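Local coordinates for protein urea carboxylase (Thermus thermophilus, PDB 3OEP) that is of unknown function but is homologous to KipI and KipA, although its family is generally assigned hydrolase activity and ATP binding, at residues 29-40 with 240-249; 334-342 with 367-375. One frame throughout, in Å; residues are numbered along the deposited sequence.

From the N terminus, the chain first runs through helix 15-30 and strand 36-42. About 200 residues later, the loop 240-249 returns to them and closes interaction 1. This long-range closure joins the region of carboxyltransferase subdomains C and D to the region of subdomains A and B. Interaction 2 comes later and closes a short loop, with 24 residues between 334-342 and 367-375. It ties the end of strand 331-336, in a five-stranded sheet, to edge strand 366-368 of a six-stranded sheet. The two contacts follow in series, neither nesting nor crossing. Their centres lie about 27 Å apart and they do not touch.

Interaction 1: 29-40 with 240-249; sequences LRAPPPGLLDAV and FLGGHLGLAR
The carboxylate of Asp38 meets the start of the 3-10 segment 243-245. Asp38 OD1 accepts from Gly243 N at 3.1 Å through its syn lone pair, on the side of the other oxygen. A second, weak bond runs from the same N to Asp38 OD2. The chi1 of Asp38, -132°, is off the staggered positions and brings the carboxylate over this turn. Gly243 has no side chain, and Asp38 OD2 comes within 3.3 Å of Gly243 CA. Val40 CG2 packs on the same glycine. Nearby, Leu241 N donates to Leu37 O at 2.9 Å, with an angle of 149° at the hydrogen.

Apolar packing continues toward helix 15-30. Leu29 CD1 sits over the centre of the His244 ring, 3.8 Å from its centroid, in a CH-pi contact. Leu245 CG lies on the opposite face. Leu29 CD2 and Leu36 CD2 both touch Leu241 CD2, the former at 4.0 Å. The other branch of Leu241 meets the Pro32 ring. A water joins His244 N and ND1 to Ala39 O.

The side toward Phe240 is looser. The exposed Phe240 lies alongside Leu37, pointing the same way, with Phe240 CD2 3.8 Å from Leu37 CD2. Arg249 bends at chi2 and chi3, and Phe240 CD2 lies over one face of its guanidinium, offset toward the rim. Its salt bridge to Asp38 is long, with Arg249 NH2 3.9 Å from Asp38 OD2. Glu49 is the stronger partner of Arg249. Leu37 and Asp38 both face Glu49 in a classic beta bulge.

The chemistry implies a seam, polar and apolar side by side. A buried carboxylate receives a backbone N-H, leucines and a histidine ring pack beside it, and the loop is joined to both the edge strand and the end of helix 15-30.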
ATOM      1  N   LEU A  29       0.930 -12.204  15.389  1.00 19.91           N
ATOM      2  CA  LEU A  29       0.241 -10.910  15.459  1.00 20.71           C
ATOM      3  C   LEU A  29      -0.305 -10.635  16.872  1.00 24.22           C
ATOM      4  O   LEU A  29      -0.447  -9.480  17.283  1.00 25.26           O
ATOM      5  CB  LEU A  29      -0.867 -10.828  14.399  1.00 19.66           C
ATOM      6  CG  LEU A  29      -0.348 -10.818  12.950  1.00 20.02           C
ATOM      7  CD1 LEU A  29      -1.438 -11.161  11.948  1.00 22.11           C
ATOM      8  CD2 LEU A  29       0.295  -9.464  12.616  1.00 22.03           C
ATOM      9  N   ARG A  30      -0.582 -11.707  17.608  1.00 25.18           N
ATOM     10  CA  ARG A  30      -1.000 -11.634  19.006  1.00 28.93           C
ATOM     11  C   ARG A  30       0.121 -11.103  19.907  1.00 29.64           C
ATOM     12  O   ARG A  30      -0.138 -10.365  20.859  1.00 31.46           O
ATOM     13  CB  ARG A  30      -1.419 -13.040  19.458  1.00 31.01           C
ATOM     14  CG  ARG A  30      -2.174 -13.141  20.766  1.00 37.52           C
ATOM     15  CD  ARG A  30      -2.593 -14.593  20.987  1.00 40.77           C
ATOM     16  NE  ARG A  30      -3.519 -15.028  19.939  1.00 42.42           N
ATOM     17  CZ  ARG A  30      -3.491 -16.199  19.299  1.00 44.67           C
ATOM     18  NH1 ARG A  30      -2.570 -17.124  19.557  1.00 45.12           N
ATOM     19  NH2 ARG A  30      -4.403 -16.446  18.365  1.00 43.67           N
ATOM     20  N   ALA A  31       1.359 -11.479  19.594  1.00 27.65           N
ATOM     21  CA  ALA A  31       2.522 -11.119  20.401  1.00 29.01           C
ATOM     22  C   ALA A  31       3.739 -10.924  19.495  1.00 27.53           C
ATOM     23  O   ALA A  31       4.659 -11.742  19.499  1.00 26.96           O
ATOM     24  CB  ALA A  31       2.791 -12.205  21.434  1.00 28.56           C
ATOM     25  N   PRO A  32       3.745  -9.834  18.705  1.00 26.76           N
ATOM     26  CA  PRO A  32       4.783  -9.654  17.694  1.00 26.25           C
ATOM     27  C   PRO A  32       6.147  -9.380  18.308  1.00 27.10           C
ATOM     28  O   PRO A  32       6.265  -8.480  19.141  1.00 27.33           O
ATOM     29  CB  PRO A  32       4.295  -8.440  16.894  1.00 26.78           C
ATOM     30  CG  PRO A  32       3.394  -7.710  17.812  1.00 27.13           C
ATOM     31  CD  PRO A  32       2.744  -8.755  18.671  1.00 27.15           C
ATOM     32  N   PRO A  33       7.170 -10.160  17.922  1.00 26.85           N
ATOM     33  CA  PRO A  33       8.504  -9.870  18.430  1.00 27.77           C
ATOM     34  C   PRO A  33       9.040  -8.557  17.868  1.00 27.23           C
ATOM     35  O   PRO A  33       8.709  -8.200  16.732  1.00 25.38           O
ATOM     36  CB  PRO A  33       9.345 -11.047  17.930  1.00 28.66           C
ATOM     37  CG  PRO A  33       8.599 -11.631  16.820  1.00 28.39           C
ATOM     38  CD  PRO A  33       7.152 -11.350  17.054  1.00 27.23           C
ATOM     39  N   PRO A  34       9.843  -7.830  18.660  1.00 27.35           N
ATOM     40  CA  PRO A  34      10.497  -6.622  18.162  1.00 27.64           C
ATOM     41  C   PRO A  34      11.251  -6.895  16.859  1.00 26.71           C
ATOM     42  O   PRO A  34      12.027  -7.849  16.785  1.00 27.47           O
ATOM     43  CB  PRO A  34      11.467  -6.261  19.288  1.00 29.49           C
ATOM     44  CG  PRO A  34      10.849  -6.822  20.509  1.00 30.41           C
ATOM     45  CD  PRO A  34      10.111  -8.054  20.093  1.00 29.74           C
ATOM     46  N   GLY A  35      10.999  -6.081  15.839  1.00 25.13           N
ATOM     47  CA  GLY A  35      11.627  -6.265  14.530  1.00 23.83           C
ATOM     48  C   GLY A  35      10.737  -6.918  13.485  1.00 22.73           C
ATOM     49  O   GLY A  35      11.045  -6.854  12.295  1.00 20.99           O
ATOM     50  N   LEU A  36       9.648  -7.559  13.911  1.00 20.57           N
ATOM     51  CA  LEU A  36       8.667  -8.093  12.964  1.00 20.08           C
ATOM     52  C   LEU A  36       7.855  -6.939  12.393  1.00 20.87           C
ATOM     53  O   LEU A  36       7.255  -6.171  13.148  1.00 21.48           O
ATOM     54  CB  LEU A  36       7.726  -9.095  13.630  1.00 18.82           C
ATOM     55  CG  LEU A  36       6.735  -9.755  12.666  1.00 18.01           C
ATOM     56  CD1 LEU A  36       7.482 -10.665  11.699  1.00 19.58           C
ATOM     57  CD2 LEU A  36       5.658 -10.517  13.409  1.00 19.99           C
ATOM     58  N   LEU A  37       7.848  -6.831  11.066  1.00 19.22           N
ATOM     59  CA  LEU A  37       7.172  -5.746  10.360  1.00 19.32           C
ATOM     60  C   LEU A  37       5.816  -6.165   9.807  1.00 17.69           C
ATOM     61  O   LEU A  37       4.903  -5.352   9.736  1.00 17.53           O
ATOM     62  CB  LEU A  37       8.067  -5.223   9.233  1.00 19.79           C
ATOM     63  CG  LEU A  37       9.467  -4.770   9.651  1.00 21.70           C
ATOM     64  CD1 LEU A  37      10.235  -4.223   8.457  1.00 23.78           C
ATOM     65  CD2 LEU A  37       9.401  -3.729  10.769  1.00 24.89           C
ATOM     66  N   ASP A  38       5.682  -7.427   9.400  1.00 15.63           N
ATOM     67  CA  ASP A  38       4.401  -7.938   8.930  1.00 16.93           C
ATOM     68  C   ASP A  38       4.396  -9.460   8.932  1.00 15.97           C
ATOM     69  O   ASP A  38       5.448 -10.094   8.841  1.00 16.57           O
ATOM     70  CB  ASP A  38       4.110  -7.433   7.507  1.00 15.64           C
ATOM     71  CG  ASP A  38       2.701  -6.873   7.350  1.00 25.89           C
ATOM     72  OD1 ASP A  38       1.876  -7.017   8.271  1.00 28.60           O
ATOM     73  OD2 ASP A  38       2.421  -6.284   6.285  1.00 31.05           O
ATOM     74  N   ALA A  39       3.196 -10.019   9.046  1.00 14.46           N
ATOM     75  CA  ALA A  39       2.957 -11.452   8.939  1.00 14.57           C
ATOM     76  C   ALA A  39       1.661 -11.602   8.159  1.00 15.99           C
ATOM     77  O   ALA A  39       0.575 -11.302   8.671  1.00 18.68           O
ATOM     78  CB  ALA A  39       2.828 -12.077  10.317  1.00 14.62           C
ATOM     79  N   VAL A  40       1.773 -12.034   6.908  1.00 13.96           N
ATOM     80  CA  VAL A  40       0.639 -12.022   5.994  1.00 12.88           C
ATOM     81  C   VAL A  40       0.347 -13.422   5.457  1.00 13.42           C
ATOM     82  O   VAL A  40       1.143 -13.979   4.697  1.00 13.80           O
ATOM     83  CB  VAL A  40       0.877 -11.073   4.805  1.00 11.15           C
ATOM     84  CG1 VAL A  40      -0.413 -10.929   3.986  1.00 14.37           C
ATOM     85  CG2 VAL A  40       1.366  -9.694   5.281  1.00 11.53           C
ATOM     86  N   PHE A 240       2.593  -0.684  10.218  1.00 15.50           N
ATOM     87  CA  PHE A 240       3.133  -2.031  10.318  1.00 15.94           C
ATOM     88  C   PHE A 240       2.098  -3.020  10.839  1.00 15.58           C
ATOM     89  O   PHE A 240       1.113  -2.633  11.471  1.00 16.28           O
ATOM     90  CB  PHE A 240       4.368  -2.012  11.215  1.00 17.62           C
ATOM     91  CG  PHE A 240       5.466  -1.157  10.676  1.00 18.75           C
ATOM     92  CD1 PHE A 240       5.561   0.182  11.032  1.00 24.90           C
ATOM     93  CD2 PHE A 240       6.375  -1.674   9.772  1.00 21.18           C
ATOM     94  CE1 PHE A 240       6.570   0.980  10.517  1.00 24.57           C
ATOM     95  CE2 PHE A 240       7.384  -0.882   9.250  1.00 25.01           C
ATOM     96  CZ  PHE A 240       7.482   0.447   9.624  1.00 24.20           C
ATOM     97  N   LEU A 241       2.330  -4.297  10.542  1.00 14.92           N
ATOM     98  CA  LEU A 241       1.501  -5.406  11.031  1.00 16.78           C
ATOM     99  C   LEU A 241       0.044  -5.294  10.560  1.00 17.90           C
ATOM    100  O   LEU A 241      -0.871  -5.774  11.232  1.00 19.37           O
ATOM    101  CB  LEU A 241       1.585  -5.520  12.560  1.00 17.40           C
ATOM    102  CG  LEU A 241       3.003  -5.730  13.115  1.00 18.41           C
ATOM    103  CD1 LEU A 241       3.020  -5.545  14.626  1.00 23.12           C
ATOM    104  CD2 LEU A 241       3.549  -7.091  12.736  1.00 18.84           C
ATOM    105  N   GLY A 242      -0.156  -4.678   9.396  1.00 17.14           N
ATOM    106  CA  GLY A 242      -1.497  -4.502   8.827  1.00 17.81           C
ATOM    107  C   GLY A 242      -1.725  -5.173   7.484  1.00 16.63           C
ATOM    108  O   GLY A 242      -2.822  -5.096   6.933  1.00 14.99           O
ATOM    109  N   GLY A 243      -0.702  -5.831   6.944  1.00 15.14           N
ATOM    110  CA  GLY A 243      -0.812  -6.466   5.634  1.00 13.97           C
ATOM    111  C   GLY A 243      -1.871  -7.548   5.551  1.00 15.29           C
ATOM    112  O   GLY A 243      -2.474  -7.761   4.497  1.00 16.10           O
ATOM    113  N   HIS A 244      -2.113  -8.228   6.668  1.00 13.89           N
ATOM    114  CA  HIS A 244      -3.137  -9.269   6.728  1.00 15.02           C
ATOM    115  C   HIS A 244      -4.561  -8.716   6.550  1.00 14.67           C
ATOM    116  O   HIS A 244      -5.508  -9.483   6.346  1.00 19.15           O
ATOM    117  CB  HIS A 244      -3.020 -10.068   8.038  1.00 16.55           C
ATOM    118  CG  HIS A 244      -3.427  -9.306   9.264  1.00 17.29           C
ATOM    119  ND1 HIS A 244      -2.664  -8.293   9.807  1.00 20.47           N
ATOM    120  CD2 HIS A 244      -4.519  -9.421  10.057  1.00 20.32           C
ATOM    121  CE1 HIS A 244      -3.272  -7.815  10.880  1.00 21.65           C
ATOM    122  NE2 HIS A 244      -4.397  -8.485  11.057  1.00 21.37           N
ATOM    123  N   LEU A 245      -4.703  -7.396   6.635  1.00 14.19           N
ATOM    124  CA  LEU A 245      -5.982  -6.721   6.424  1.00 15.10           C
ATOM    125  C   LEU A 245      -6.032  -5.967   5.102  1.00 15.70           C
ATOM    126  O   LEU A 245      -7.056  -5.368   4.776  1.00 16.64           O
ATOM    127  CB  LEU A 245      -6.233  -5.727   7.556  1.00 15.05           C
ATOM    128  CG  LEU A 245      -6.243  -6.308   8.970  1.00 19.85           C
ATOM    129  CD1 LEU A 245      -6.221  -5.161   9.985  1.00 23.83           C
ATOM    130  CD2 LEU A 245      -7.441  -7.218   9.167  1.00 25.80           C
ATOM    131  N   GLY A 246      -4.931  -5.970   4.353  1.00 13.79           N
ATOM    132  CA  GLY A 246      -4.840  -5.202   3.116  1.00 13.60           C
ATOM    133  C   GLY A 246      -4.284  -3.800   3.263  1.00 14.57           C
ATOM    134  O   GLY A 246      -4.349  -3.015   2.322  1.00 15.61           O
ATOM    135  N   LEU A 247      -3.741  -3.475   4.438  1.00 14.26           N
ATOM    136  CA  LEU A 247      -3.236  -2.135   4.700  1.00 13.88           C
ATOM    137  C   LEU A 247      -1.781  -2.026   4.274  1.00 14.93           C
ATOM    138  O   LEU A 247      -0.934  -2.799   4.723  1.00 15.30           O
ATOM    139  CB  LEU A 247      -3.392  -1.788   6.181  1.00 13.61           C
ATOM    140  CG  LEU A 247      -4.839  -1.716   6.664  1.00 16.41           C
ATOM    141  CD1 LEU A 247      -4.887  -1.681   8.185  1.00 22.67           C
ATOM    142  CD2 LEU A 247      -5.556  -0.521   6.052  1.00 17.79           C
ATOM    143  N   ALA A 248      -1.504  -1.069   3.393  1.00 16.08           N
ATOM    144  CA  ALA A 248      -0.159  -0.872   2.850  1.00 17.16           C
ATOM    145  C   ALA A 248       0.801  -0.348   3.914  1.00 15.67           C
ATOM    146  O   ALA A 248       0.378   0.227   4.919  1.00 15.51           O
ATOM    147  CB  ALA A 248      -0.209   0.100   1.668  1.00 18.51           C
ATOM    148  N   ARG A 249       2.095  -0.542   3.676  1.00 15.35           N
ATOM    149  CA  ARG A 249       3.134  -0.001   4.542  1.00 16.27           C
ATOM    150  C   ARG A 249       3.041   1.522   4.599  1.00 13.97           C
ATOM    151  O   ARG A 249       3.142   2.122   5.669  1.00 15.50           O
ATOM    152  CB  ARG A 249       4.511  -0.405   4.007  1.00 17.52           C
ATOM    153  CG  ARG A 249       5.698   0.181   4.753  1.00 19.44           C
ATOM    154  CD  ARG A 249       5.675  -0.129   6.235  1.00 20.60           C
ATOM    155  NE  ARG A 249       5.208  -1.481   6.492  1.00 26.99           N
ATOM    156  CZ  ARG A 249       5.892  -2.589   6.229  1.00 26.91           C
ATOM    157  NH1 ARG A 249       7.112  -2.536   5.695  1.00 32.66           N
ATOM    158  NH2 ARG A 249       5.343  -3.772   6.493  1.00 28.83           N
TER
HETATM  159  O   HOH W   1      -0.002  -8.398   8.905  1.00 22.42           O
HETATM  160  O   HOH W   2       2.445  -3.801   7.143  1.00 25.02           O

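Interaction 2: 334-342 with 367-375; sequences LAVAGGLEV and LGLEALRPV
Leu340 and Leu369 face each other as a single antiparallel bridge, a non-hydrogen-bonded pair. The bonds lie on either side of it. Glu370 N donates to Gly339 O and Glu341 N to Gly368 O, each at 2.8 Å. Both are nearly straight at the hydrogen, but each donor sits above the carbonyl plane.

Leucine tips pack next to this backbone. The side chains of Leu369 and Val336 cross, with Leu369 CD2 3.6 Å from Val336 CG2. Leu369 CG lies anti to the carbonyl carbon, chi1 -59°, which brings this branch back to the turn. Leu340 CD1 meets Leu367 CD1 at 4.0 Å. Ala337 CB touches Val375 CG2. The side chains of Glu341 and Glu370 cross at about a right angle, with Glu341 OE2 5.4 Å from Glu370 OE2. The backbone N of Arg219 holds Glu341 OE1.

The type II turn from Val336 to Gly339 shapes the first segment. Gly338 CA approaches Ala371 O, and one water joins Ala337 O, Ala371 O and Arg373 N. Asn267 bonds to both Val336 O and Gly338 N.

Around the contact, Leu369 and Val375 pack on strand 289-295, Leu340 on strand 233-235 and Ala335 on helix 255-264. Leu367 pairs with Ala222 of strand 221-225.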
ATOM      1  N   LEU A 334       9.258  18.089   4.056  1.00 12.58           N
ATOM      2  CA  LEU A 334       9.325  19.237   4.945  1.00 12.46           C
ATOM      3  C   LEU A 334       9.000  18.770   6.353  1.00 12.40           C
ATOM      4  O   LEU A 334       7.900  18.283   6.604  1.00 11.83           O
ATOM      5  CB  LEU A 334       8.344  20.316   4.505  1.00 11.85           C
ATOM      6  CG  LEU A 334       8.379  21.625   5.295  1.00 14.95           C
ATOM      7  CD1 LEU A 334       9.670  22.378   5.016  1.00 14.09           C
ATOM      8  CD2 LEU A 334       7.155  22.469   4.949  1.00 16.79           C
ATOM      9  N   ALA A 335       9.966  18.917   7.256  1.00 11.53           N
ATOM     10  CA  ALA A 335       9.790  18.606   8.672  1.00 10.61           C
ATOM     11  C   ALA A 335       9.718  19.901   9.466  1.00 11.74           C
ATOM     12  O   ALA A 335      10.257  20.926   9.046  1.00 13.33           O
ATOM     13  CB  ALA A 335      10.938  17.749   9.167  1.00 10.29           C
ATOM     14  N   VAL A 336       9.038  19.852  10.606  1.00 13.75           N
ATOM     15  CA  VAL A 336       8.995  20.981  11.528  1.00 13.43           C
ATOM     16  C   VAL A 336       9.396  20.513  12.915  1.00 13.60           C
ATOM     17  O   VAL A 336       9.058  19.403  13.327  1.00 14.35           O
ATOM     18  CB  VAL A 336       7.602  21.652  11.566  1.00 15.79           C
ATOM     19  CG1 VAL A 336       7.252  22.213  10.184  1.00 17.45           C
ATOM     20  CG2 VAL A 336       6.542  20.673  12.041  1.00 16.12           C
ATOM     21  N   ALA A 337      10.128  21.364  13.628  1.00 14.50           N
ATOM     22  CA  ALA A 337      10.591  21.040  14.969  1.00 14.46           C
ATOM     23  C   ALA A 337       9.387  20.707  15.843  1.00 15.48           C
ATOM     24  O   ALA A 337       8.461  21.521  15.966  1.00 15.94           O
ATOM     25  CB  ALA A 337      11.367  22.205  15.555  1.00 14.69           C
ATOM     26  N   GLY A 338       9.403  19.513  16.432  1.00 14.84           N
ATOM     27  CA  GLY A 338       8.291  19.017  17.231  1.00 16.05           C
ATOM     28  C   GLY A 338       7.410  18.008  16.509  1.00 16.99           C
ATOM     29  O   GLY A 338       6.701  17.235  17.157  1.00 18.16           O
ATOM     30  N   GLY A 339       7.458  18.005  15.176  1.00 13.81           N
ATOM     31  CA  GLY A 339       6.632  17.102  14.364  1.00 14.89           C
ATOM     32  C   GLY A 339       5.201  17.589  14.246  1.00 13.85           C
ATOM     33  O   GLY A 339       4.779  18.496  14.969  1.00 14.34           O
ATOM     34  N   LEU A 340       4.447  16.994  13.324  1.00 14.43           N
ATOM     35  CA  LEU A 340       3.057  17.384  13.104  1.00 13.60           C
ATOM     36  C   LEU A 340       2.106  16.560  13.967  1.00 15.19           C
ATOM     37  O   LEU A 340       2.328  15.359  14.187  1.00 15.75           O
ATOM     38  CB  LEU A 340       2.675  17.220  11.632  1.00 14.06           C
ATOM     39  CG  LEU A 340       3.446  18.092  10.656  1.00 14.48           C
ATOM     40  CD1 LEU A 340       3.118  17.687   9.219  1.00 16.93           C
ATOM     41  CD2 LEU A 340       3.162  19.577  10.907  1.00 16.30           C
ATOM     42  N   GLU A 341       1.053  17.217  14.452  1.00 14.46           N
ATOM     43  CA  GLU A 341      -0.012  16.557  15.188  1.00 15.68           C
ATOM     44  C   GLU A 341      -0.916  15.809  14.217  1.00 15.58           C
ATOM     45  O   GLU A 341      -1.488  16.411  13.310  1.00 15.08           O
ATOM     46  CB  GLU A 341      -0.849  17.567  15.983  1.00 16.24           C
ATOM     47  CG  GLU A 341      -1.834  16.883  16.919  1.00 17.45           C
ATOM     48  CD  GLU A 341      -2.843  17.811  17.578  1.00 24.57           C
ATOM     49  OE1 GLU A 341      -2.671  19.048  17.540  1.00 24.10           O
ATOM     50  OE2 GLU A 341      -3.825  17.279  18.141  1.00 24.15           O
ATOM     51  N   VAL A 342      -1.044  14.500  14.425  1.00 15.80           N
ATOM     52  CA  VAL A 342      -1.854  13.627  13.568  1.00 17.20           C
ATOM     53  C   VAL A 342      -2.404  12.498  14.413  1.00 18.87           C
ATOM     54  O   VAL A 342      -1.674  11.930  15.234  1.00 22.63           O
ATOM     55  CB  VAL A 342      -1.029  12.949  12.445  1.00 19.16           C
ATOM     56  CG1 VAL A 342      -1.968  12.349  11.395  1.00 21.03           C
ATOM     57  CG2 VAL A 342      -0.066  13.910  11.800  1.00 22.70           C
ATOM     58  N   LEU A 367      -2.257  22.768   9.810  1.00 13.54           N
ATOM     59  CA  LEU A 367      -1.482  21.726  10.490  1.00 13.82           C
ATOM     60  C   LEU A 367      -0.871  22.300  11.750  1.00 14.59           C
ATOM     61  O   LEU A 367      -0.459  23.464  11.766  1.00 14.82           O
ATOM     62  CB  LEU A 367      -0.368  21.205   9.594  1.00 15.19           C
ATOM     63  CG  LEU A 367      -0.782  20.711   8.207  1.00 17.52           C
ATOM     64  CD1 LEU A 367       0.400  20.013   7.533  1.00 19.06           C
ATOM     65  CD2 LEU A 367      -1.983  19.791   8.281  1.00 19.80           C
ATOM     66  N   GLY A 368      -0.794  21.474  12.791  1.00 14.24           N
ATOM     67  CA  GLY A 368      -0.253  21.893  14.083  1.00 13.95           C
ATOM     68  C   GLY A 368       0.952  21.087  14.532  1.00 15.02           C
ATOM     69  O   GLY A 368       1.228  20.014  13.990  1.00 14.08           O
ATOM     70  N   LEU A 369       1.670  21.611  15.526  1.00 13.14           N
ATOM     71  CA  LEU A 369       2.814  20.917  16.117  1.00 14.62           C
ATOM     72  C   LEU A 369       2.344  19.853  17.120  1.00 16.74           C
ATOM     73  O   LEU A 369       1.389  20.070  17.877  1.00 16.52           O
ATOM     74  CB  LEU A 369       3.749  21.913  16.829  1.00 13.74           C
ATOM     75  CG  LEU A 369       4.340  23.045  15.983  1.00 15.29           C
ATOM     76  CD1 LEU A 369       5.206  23.957  16.838  1.00 17.58           C
ATOM     77  CD2 LEU A 369       5.139  22.494  14.803  1.00 16.38           C
ATOM     78  N   GLU A 370       3.000  18.698  17.111  1.00 16.44           N
ATOM     79  CA  GLU A 370       2.705  17.651  18.096  1.00 19.58           C
ATOM     80  C   GLU A 370       3.087  18.134  19.501  1.00 20.72           C
ATOM     81  O   GLU A 370       2.360  17.892  20.460  1.00 21.09           O
ATOM     82  CB  GLU A 370       3.433  16.348  17.745  1.00 19.54           C
ATOM     83  CG  GLU A 370       3.430  15.265  18.835  1.00 24.59           C
ATOM     84  CD  GLU A 370       2.036  14.869  19.300  1.00 31.78           C
ATOM     85  OE1 GLU A 370       1.902  14.414  20.458  1.00 34.60           O
ATOM     86  OE2 GLU A 370       1.075  15.007  18.517  1.00 32.66           O
ATOM     87  N   ALA A 371       4.211  18.841  19.594  1.00 20.79           N
ATOM     88  CA  ALA A 371       4.701  19.385  20.859  1.00 21.30           C
ATOM     89  C   ALA A 371       5.651  20.546  20.599  1.00 21.07           C
ATOM     90  O   ALA A 371       6.155  20.707  19.484  1.00 19.21           O
ATOM     91  CB  ALA A 371       5.406  18.306  21.655  1.00 23.21           C
ATOM     92  N   LEU A 372       5.890  21.352  21.631  1.00 22.50           N
ATOM     93  CA  LEU A 372       6.876  22.425  21.554  1.00 21.77           C
ATOM     94  C   LEU A 372       8.248  21.854  21.898  1.00 21.44           C
ATOM     95  O   LEU A 372       8.525  21.529  23.055  1.00 21.17           O
ATOM     96  CB  LEU A 372       6.530  23.576  22.508  1.00 23.03           C
ATOM     97  CG  LEU A 372       5.343  24.453  22.111  1.00 25.60           C
ATOM     98  CD1 LEU A 372       5.010  25.441  23.232  1.00 29.68           C
ATOM     99  CD2 LEU A 372       5.625  25.186  20.811  1.00 27.08           C
ATOM    100  N   ARG A 373       9.091  21.716  20.880  1.00 20.92           N
ATOM    101  CA  ARG A 373      10.428  21.147  21.033  1.00 21.81           C
ATOM    102  C   ARG A 373      11.385  22.029  20.234  1.00 21.43           C
ATOM    103  O   ARG A 373      11.835  21.648  19.148  1.00 19.53           O
ATOM    104  CB  ARG A 373      10.469  19.708  20.520  1.00 22.40           C
ATOM    105  CG  ARG A 373       9.547  18.749  21.249  1.00 27.40           C
ATOM    106  CD  ARG A 373      10.130  18.302  22.576  1.00 33.69           C
ATOM    107  NE  ARG A 373       9.235  17.382  23.280  1.00 38.84           N
ATOM    108  CZ  ARG A 373       8.241  17.743  24.093  1.00 42.29           C
ATOM    109  NH1 ARG A 373       7.974  19.025  24.333  1.00 42.31           N
ATOM    110  NH2 ARG A 373       7.496  16.807  24.672  1.00 45.40           N
ATOM    111  N   PRO A 374      11.674  23.228  20.758  1.00 21.27           N
ATOM    112  CA  PRO A 374      12.463  24.199  20.009  1.00 21.40           C
ATOM    113  C   PRO A 374      13.898  23.745  19.755  1.00 21.14           C
ATOM    114  O   PRO A 374      14.509  23.114  20.612  1.00 21.80           O
ATOM    115  CB  PRO A 374      12.439  25.445  20.911  1.00 22.92           C
ATOM    116  CG  PRO A 374      12.137  24.928  22.276  1.00 23.56           C
ATOM    117  CD  PRO A 374      11.221  23.770  22.052  1.00 22.82           C
ATOM    118  N   VAL A 375      14.406  24.061  18.569  1.00 18.63           N
ATOM    119  CA  VAL A 375      15.809  23.856  18.224  1.00 20.13           C
ATOM    120  C   VAL A 375      16.282  25.034  17.383  1.00 19.82           C
ATOM    121  O   VAL A 375      15.465  25.719  16.759  1.00 18.07           O
ATOM    122  CB  VAL A 375      16.015  22.551  17.433  1.00 22.22           C
ATOM    123  CG1 VAL A 375      15.587  21.351  18.271  1.00 25.62           C
ATOM    124  CG2 VAL A 375      15.261  22.591  16.111  1.00 20.60           C
TER
HETATM  125  O   HOH W   3       8.084  22.599  18.390  1.00 14.64           O
HETATM  126  O   HOH W   4       1.848  13.420  15.872  1.00 26.24           O
HETATM  127  O   HOH W   5      -1.085  20.962  17.131  1.00 12.17           O
HETATM  128  O   HOH W   6      -2.054  18.989  12.566  1.00 16.29           O
HETATM  129  O   HOH W   7      -0.364  13.607  17.158  1.00 39.10           O